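Local coordinates for protein aspartate semialdehyde dehydrogenase (Francisella tularensis subsp. tularensis, PDB 4WOJ) that probably catalyses the NADPH-dependent reductive dephosphorylation of L-aspartyl-4-phosphate to L-aspartate semialdehyde, a step toward lysine, methionine and threonine, at residues Q168-S171 with A177-E180; L182-L187 with Q218-T223; R206-S209 with K214-Q217. One frame throughout, in Å; residues are numbered along the deposited sequence.

All three contacts lie in the dimerisation domain and reach the second subunit. Contacts 1 and 2 follow each other along helix 175-191, their centres 9 Å apart, and E180 ties them together: OE2 accepts a probable hydrogen bond from K219 N at 2.8 Å and OE1 one from T220 N at 3.0 Å. Contact 3 is nested inside the loop that contact 2 closes, with centres 7 Å apart, and T223 and S209 join the two. Contact 1 is nearest the predicted active site: the I170 side chain is about 8 Å from that of H276, the likely proton acceptor, and about 11 Å from that of C141.

Contact 1 (Q168-S171 with A177-E180); sequences QAIS and AMQE
I170 packs against A177 and M178 where strand 159-167 gives way, through a short loop, to helix 175-191. This is a strand-loop-helix connection of the dimerisation domain, and the loop folds back on the first turns of the helix it leads into, the CA atoms of I170 and M178 lying 5.6 Å apart. The branched isoleucine suits the place because its two arms reach two successive helix residues. CG1, anti to the backbone N (chi1 -169°), takes its arm to A177: CG1 and the methyl CD1 both lie 3.8 Å from A177 CB, and CG1 also rests 3.7 Å from A177 O. A small alanine methyl lets this arm settle close to the helix backbone. The other arm, CG2, sits between I170's own N and carbonyl carbon and meets M178. M178 likewise has CG anti to its N and then runs on extended, so that its shaft passes I170 at a slant while its long, flexible chain continues to L273 and to E202 of the second subunit. Backbone hydrogen bonds between Q168 and both V268 and V270, and between I170 and S272, help hold the loop, and Q168 and A169 touch the predicted catalytic H276. Across the buried interface, I170 CG2 lies 3.7 Å from both CA and CG of M178.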
loop_
_atom_site.group_PDB
_atom_site.type_symbol
_atom_site.label_atom_id
_atom_site.label_comp_id
_atom_site.label_asym_id
_atom_site.label_seq_id
_atom_site.Cartn_x
_atom_site.Cartn_y
_atom_site.Cartn_z
ATOM N N GLN B 168 3.691 -0.814 -4.995
ATOM C CA GLN B 168 4.610 -0.682 -6.095
ATOM C C GLN B 168 4.558 0.614 -6.881
ATOM O O GLN B 168 3.497 1.093 -7.264
ATOM C CB GLN B 168 4.333 -1.776 -7.088
ATOM C CG GLN B 168 4.782 -3.091 -6.534
ATOM C CD GLN B 168 4.504 -4.208 -7.483
ATOM O OE1 GLN B 168 3.890 -5.223 -7.099
ATOM N NE2 GLN B 168 4.986 -4.064 -8.730
ATOM N N ALA B 169 5.734 1.131 -7.154
ATOM C CA ALA B 169 5.899 2.428 -7.812
ATOM C C ALA B 169 5.756 2.329 -9.332
ATOM O O ALA B 169 5.855 1.268 -9.949
ATOM C CB ALA B 169 7.245 2.999 -7.457
ATOM N N ILE B 170 5.526 3.482 -9.930
ATOM C CA ILE B 170 5.089 3.512 -11.290
ATOM C C ILE B 170 6.250 3.210 -12.202
ATOM O O ILE B 170 6.041 2.773 -13.298
ATOM C CB ILE B 170 4.379 4.838 -11.621
ATOM C CG1 ILE B 170 3.684 4.753 -12.979
ATOM C CG2 ILE B 170 5.361 6.031 -11.603
ATOM C CD1 ILE B 170 2.668 3.641 -13.125
ATOM N N SER B 171 7.485 3.385 -11.739
ATOM C CA SER B 171 8.648 3.203 -12.620
ATOM C C SER B 171 8.731 1.859 -13.254
ATOM O O SER B 171 9.198 1.734 -14.370
ATOM C CB SER B 171 9.961 3.527 -11.911
ATOM O OG SER B 171 10.203 2.709 -10.820
ATOM N N ALA B 177 4.528 5.932 -18.392
ATOM C CA ALA B 177 3.572 5.715 -17.276
ATOM C C ALA B 177 3.846 6.714 -16.142
ATOM O O ALA B 177 2.920 7.288 -15.576
ATOM C CB ALA B 177 3.654 4.301 -16.762
ATOM N N MET B 178 5.128 6.929 -15.850
ATOM C CA MET B 178 5.560 7.861 -14.809
ATOM C C MET B 178 5.208 9.274 -15.174
ATOM O O MET B 178 4.706 10.049 -14.364
ATOM C CB MET B 178 7.061 7.779 -14.614
ATOM C CG MET B 178 7.552 8.498 -13.362
ATOM S SD MET B 178 9.240 7.927 -13.068
ATOM C CE MET B 178 9.653 8.386 -11.418
ATOM N N GLN B 179 5.513 9.609 -16.408
ATOM C CA GLN B 179 5.145 10.914 -16.947
ATOM C C GLN B 179 3.651 11.106 -16.806
ATOM O O GLN B 179 3.192 12.140 -16.334
ATOM C CB GLN B 179 5.555 11.015 -18.414
ATOM C CG GLN B 179 6.966 11.524 -18.598
ATOM C CD GLN B 179 7.596 11.106 -19.914
ATOM O OE1 GLN B 179 6.927 10.635 -20.829
ATOM N NE2 GLN B 179 8.904 11.275 -20.005
ATOM N N GLU B 180 2.891 10.098 -17.208
ATOM C CA GLU B 180 1.429 10.149 -17.027
ATOM C C GLU B 180 1.067 10.471 -15.561
ATOM O O GLU B 180 0.310 11.399 -15.290
ATOM C CB GLU B 180 0.740 8.852 -17.513
ATOM C CG GLU B 180 -0.664 9.126 -18.022
ATOM C CD GLU B 180 -1.449 7.884 -18.407
ATOM O OE1 GLU B 180 -1.784 7.104 -17.497
ATOM O OE2 GLU B 180 -1.765 7.688 -19.612
#

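Contact 2 (L182-L187 with Q218-T223); sequences LQQTSL and QKTVQT
Q184 reaches from helix 175-191 into the 218-223 loop and meets T220 and T223 with its amide. NE2 donates to T220 OG1 over 3.0 Å, with an N-H...O angle of 153°. The hydroxyl lies only 5° out of the amide plane, in a position well suited to receive the N-H, and the two side chains approach from opposite directions. At the other corner of the amide, OE1 comes 3.5 Å from the methyl CG2 of T223, and NE2 stands 3.9 Å from T223 CA; here the two side chains run alongside each other in opposite senses. Threonine serves both places, offering a hydroxyl to the amide at 220 and a methyl to its flank at 223. A CG anti to the carbonyl carbon (chi1 -68°), followed by an extended chain, carries the glutamine amide straight out from the helix to the loop.

In the next shell, NE2 also donates to P216 O, while OE1 accepts from L224 N and, weakly, from A225 N. The amide of buried Q184 thus has partners at both ends, which should hold its rotation and are consistent with the assignment of oxygen and nitrogen. T223 turns its own hydroxyl to S209 O, and T223 O accepts from N227 ND2. The helix meanwhile faces the second subunit, T185 packing against T185 of that copy. The arrangement is that of a buried glutamine bridging a helix to an irregular loop through main-chain and hydroxyl groups, here within the dimerisation domain of an aspartate-semialdehyde dehydrogenase.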
loop_
_atom_site.group_PDB
_atom_site.type_symbol
_atom_site.label_atom_id
_atom_site.label_comp_id
_atom_site.label_asym_id
_atom_site.label_seq_id
_atom_site.Cartn_x
_atom_site.Cartn_y
_atom_site.Cartn_z
ATOM N N LEU B 182 2.769 11.810 -13.172
ATOM C CA LEU B 182 3.150 13.207 -12.831
ATOM C C LEU B 182 2.146 14.164 -13.414
ATOM O O LEU B 182 1.742 15.103 -12.780
ATOM C CB LEU B 182 4.545 13.568 -13.313
ATOM C CG LEU B 182 5.705 12.826 -12.642
ATOM C CD1 LEU B 182 6.993 13.063 -13.407
ATOM C CD2 LEU B 182 5.835 13.228 -11.183
ATOM N N GLN B 183 1.694 13.873 -14.612
ATOM C CA GLN B 183 0.770 14.767 -15.291
ATOM C C GLN B 183 -0.653 14.737 -14.715
ATOM O O GLN B 183 -1.270 15.780 -14.480
ATOM C CB GLN B 183 0.780 14.439 -16.769
ATOM C CG GLN B 183 -0.417 14.945 -17.514
ATOM C CD GLN B 183 -0.025 15.284 -18.908
ATOM O OE1 GLN B 183 0.374 14.406 -19.668
ATOM N NE2 GLN B 183 -0.088 16.583 -19.246
ATOM N N GLN B 184 -1.187 13.548 -14.501
ATOM C CA GLN B 184 -2.467 13.431 -13.782
ATOM C C GLN B 184 -2.439 14.336 -12.558
ATOM O O GLN B 184 -3.310 15.148 -12.361
ATOM C CB GLN B 184 -2.726 11.998 -13.338
ATOM C CG GLN B 184 -2.980 11.035 -14.476
ATOM C CD GLN B 184 -2.839 9.579 -14.041
ATOM O OE1 GLN B 184 -2.633 9.300 -12.848
ATOM N NE2 GLN B 184 -2.931 8.631 -15.018
ATOM N N THR B 185 -1.399 14.191 -11.759
ATOM C CA THR B 185 -1.258 14.919 -10.493
ATOM C C THR B 185 -1.162 16.438 -10.694
ATOM O O THR B 185 -1.637 17.233 -9.883
ATOM C CB THR B 185 0.009 14.433 -9.769
ATOM O OG1 THR B 185 0.081 13.014 -9.886
ATOM C CG2 THR B 185 0.005 14.817 -8.326
ATOM N N SER B 186 -0.521 16.817 -11.785
ATOM C CA SER B 186 -0.362 18.224 -12.137
ATOM C C SER B 186 -1.697 18.846 -12.444
ATOM O O SER B 186 -2.067 19.862 -11.855
ATOM C CB SER B 186 0.564 18.383 -13.334
ATOM O OG SER B 186 0.428 19.691 -13.884
ATOM N N LEU B 187 -2.426 18.210 -13.350
ATOM C CA LEU B 187 -3.749 18.696 -13.766
ATOM C C LEU B 187 -4.767 18.780 -12.631
ATOM O O LEU B 187 -5.430 19.813 -12.457
ATOM C CB LEU B 187 -4.309 17.808 -14.864
ATOM C CG LEU B 187 -3.481 17.775 -16.160
ATOM C CD1 LEU B 187 -3.969 16.660 -17.075
ATOM C CD2 LEU B 187 -3.539 19.130 -16.869
ATOM N N GLN B 218 -4.620 6.384 -20.128
ATOM C CA GLN B 218 -4.520 5.185 -20.949
ATOM C C GLN B 218 -3.363 4.307 -20.497
ATOM O O GLN B 218 -3.478 3.071 -20.478
ATOM C CB GLN B 218 -4.340 5.506 -22.435
ATOM C CG GLN B 218 -5.441 6.330 -23.104
ATOM C CD GLN B 218 -6.823 6.189 -22.471
ATOM O OE1 GLN B 218 -7.380 7.150 -21.901
ATOM N NE2 GLN B 218 -7.383 4.993 -22.563
ATOM N N LYS B 219 -2.259 4.949 -20.128
ATOM C CA LYS B 219 -1.056 4.233 -19.709
ATOM C C LYS B 219 -1.243 3.513 -18.379
ATOM O O LYS B 219 -0.735 2.430 -18.203
ATOM C CB LYS B 219 0.134 5.187 -19.589
ATOM C CG LYS B 219 0.432 5.997 -20.839
ATOM C CD LYS B 219 1.042 5.141 -21.943
ATOM C CE LYS B 219 1.014 5.850 -23.286
ATOM N NZ LYS B 219 1.375 7.299 -23.173
ATOM N N THR B 220 -1.924 4.153 -17.433
ATOM C CA THR B 220 -2.227 3.555 -16.135
ATOM C C THR B 220 -3.613 2.988 -16.138
ATOM O O THR B 220 -4.058 2.465 -15.105
ATOM C CB THR B 220 -2.143 4.561 -14.961
ATOM O OG1 THR B 220 -3.032 5.644 -15.191
ATOM C CG2 THR B 220 -0.776 5.096 -14.810
ATOM N N VAL B 221 -4.304 3.100 -17.275
ATOM C CA VAL B 221 -5.636 2.512 -17.457
ATOM C C VAL B 221 -6.717 3.266 -16.684
ATOM O O VAL B 221 -7.782 3.573 -17.237
ATOM C CB VAL B 221 -5.642 1.021 -17.070
ATOM C CG1 VAL B 221 -6.911 0.350 -17.580
ATOM C CG2 VAL B 221 -4.431 0.318 -17.645
ATOM N N GLN B 222 -6.434 3.549 -15.403
ATOM C CA GLN B 222 -7.220 4.488 -14.590
ATOM C C GLN B 222 -6.278 5.493 -13.990
ATOM O O GLN B 222 -5.082 5.320 -14.007
ATOM C CB GLN B 222 -7.979 3.774 -13.479
ATOM C CG GLN B 222 -8.852 2.604 -13.945
ATOM C CD GLN B 222 -10.187 3.024 -14.569
ATOM O OE1 GLN B 222 -10.569 4.205 -14.579
ATOM N NE2 GLN B 222 -10.903 2.044 -15.094
ATOM N N THR B 223 -6.820 6.563 -13.461
ATOM C CA THR B 223 -5.986 7.519 -12.787
ATOM C C THR B 223 -5.321 6.890 -11.543
ATOM O O THR B 223 -6.000 6.339 -10.680
ATOM C CB THR B 223 -6.805 8.748 -12.384
ATOM O OG1 THR B 223 -7.320 9.384 -13.563
ATOM C CG2 THR B 223 -5.935 9.708 -11.634
#

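Contact 3 (R206-S209 with K214-Q217); sequences RELS and KIPQ
L208, on helix 198-209, meets K214 and I215 just after the chain has turned back on itself. Its CG is anti to the backbone N, which brings the branched end toward the returning chain. CD1 lies 3.9 Å from K214 CB, and CG lies 3.9 Å from I215 CG1; both partners cross the leucine at about a right angle. K214 suits this exposed flank, since the base of its chain is apolar while the amino end leads away. I215 turns inward, and its CG1 also approaches L208 O to 3.3 Å; it packs as well on Q184 and L187 of helix 175-191, so an aliphatic residue fits between that helix and helix 198-209.

S209 comes next and contributes its backbone. Its O accepts from Q217 NE2 at 2.8 Å, a somewhat bent bond (N-H...O 140°) whose donor is tilted from the carbonyl plane. The same nitrogen donates to I215 O, also at 2.8 Å but straighter, at 165°, and within the amide plane. Q217 CG stands between its own N and carbonyl carbon (chi1 42°), folding the amide back over its own segment to reach both oxygens.

Aliphatic packing of L208 on K214 and I215 is thus joined to a polar link: the carbonyl of buried S209 receives an N-H from Q217, whose single amide nitrogen, by donating to I215 O as well, ties the two segments together.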
loop_
_atom_site.group_PDB
_atom_site.type_symbol
_atom_site.label_atom_id
_atom_site.label_comp_id
_atom_site.label_asym_id
_atom_site.label_seq_id
_atom_site.Cartn_x
_atom_site.Cartn_y
_atom_site.Cartn_z
ATOM N N ARG B 206 -12.001 13.762 -7.349
ATOM C CA ARG B 206 -12.478 12.416 -7.599
ATOM C C ARG B 206 -13.222 12.320 -8.931
ATOM O O ARG B 206 -12.900 11.466 -9.754
ATOM C CB ARG B 206 -13.351 11.908 -6.463
ATOM C CG ARG B 206 -13.716 10.445 -6.657
ATOM C CD ARG B 206 -14.314 9.849 -5.407
ATOM N NE ARG B 206 -15.764 10.041 -5.389
ATOM C CZ ARG B 206 -16.436 10.770 -4.507
ATOM N NH1 ARG B 206 -15.829 11.384 -3.520
ATOM N NH2 ARG B 206 -17.751 10.863 -4.605
ATOM N N GLU B 207 -14.187 13.206 -9.156
ATOM C CA GLU B 207 -14.944 13.177 -10.414
ATOM C C GLU B 207 -14.059 13.516 -11.612
ATOM O O GLU B 207 -14.178 12.879 -12.661
ATOM C CB GLU B 207 -16.167 14.102 -10.368
ATOM C CG GLU B 207 -17.256 13.646 -9.400
ATOM C CD GLU B 207 -17.702 12.194 -9.645
ATOM O OE1 GLU B 207 -17.972 11.823 -10.822
ATOM O OE2 GLU B 207 -17.777 11.412 -8.663
ATOM N N LEU B 208 -13.169 14.489 -11.462
ATOM C CA LEU B 208 -12.248 14.846 -12.565
ATOM C C LEU B 208 -11.341 13.649 -12.919
ATOM O O LEU B 208 -11.111 13.354 -14.111
ATOM C CB LEU B 208 -11.411 16.077 -12.221
ATOM C CG LEU B 208 -10.588 16.700 -13.385
ATOM C CD1 LEU B 208 -11.469 17.153 -14.547
ATOM C CD2 LEU B 208 -9.756 17.894 -12.921
ATOM N N SER B 209 -10.851 12.951 -11.891
ATOM C CA SER B 209 -9.908 11.846 -12.112
ATOM C C SER B 209 -10.485 10.794 -13.063
ATOM O O SER B 209 -9.744 10.149 -13.827
ATOM C CB SER B 209 -9.492 11.193 -10.784
ATOM O OG SER B 209 -10.458 10.283 -10.313
ATOM N N LYS B 214 -10.086 14.463 -19.945
ATOM C CA LYS B 214 -9.515 15.602 -19.210
ATOM C C LYS B 214 -8.208 15.193 -18.545
ATOM O O LYS B 214 -7.237 15.949 -18.500
ATOM C CB LYS B 214 -10.471 16.056 -18.117
ATOM C CG LYS B 214 -11.829 16.521 -18.612
ATOM C CD LYS B 214 -11.860 18.020 -18.894
ATOM C CE LYS B 214 -13.288 18.525 -19.082
ATOM N NZ LYS B 214 -13.534 19.691 -18.190
ATOM N N ILE B 215 -8.213 13.980 -18.024
ATOM C CA ILE B 215 -7.100 13.426 -17.297
ATOM C C ILE B 215 -6.616 12.184 -17.986
ATOM O O ILE B 215 -7.295 11.156 -17.931
ATOM C CB ILE B 215 -7.558 12.983 -15.895
ATOM C CG1 ILE B 215 -8.051 14.194 -15.081
ATOM C CG2 ILE B 215 -6.432 12.250 -15.178
ATOM C CD1 ILE B 215 -7.100 15.371 -15.069
ATOM N N PRO B 216 -5.430 12.245 -18.594
ATOM C CA PRO B 216 -4.941 11.120 -19.358
ATOM C C PRO B 216 -4.664 9.907 -18.489
ATOM O O PRO B 216 -3.971 10.014 -17.492
ATOM C CB PRO B 216 -3.630 11.639 -19.929
ATOM C CG PRO B 216 -3.152 12.570 -18.897
ATOM C CD PRO B 216 -4.381 13.251 -18.387
ATOM N N GLN B 217 -5.205 8.767 -18.884
ATOM C CA GLN B 217 -5.126 7.573 -18.071
ATOM C C GLN B 217 -5.011 6.290 -18.875
ATOM O O GLN B 217 -5.270 5.217 -18.362
ATOM C CB GLN B 217 -6.350 7.489 -17.175
ATOM C CG GLN B 217 -7.659 7.854 -17.838
ATOM C CD GLN B 217 -8.742 8.145 -16.817
ATOM O OE1 GLN B 217 -9.423 7.220 -16.364
ATOM N NE2 GLN B 217 -8.901 9.429 -16.443
#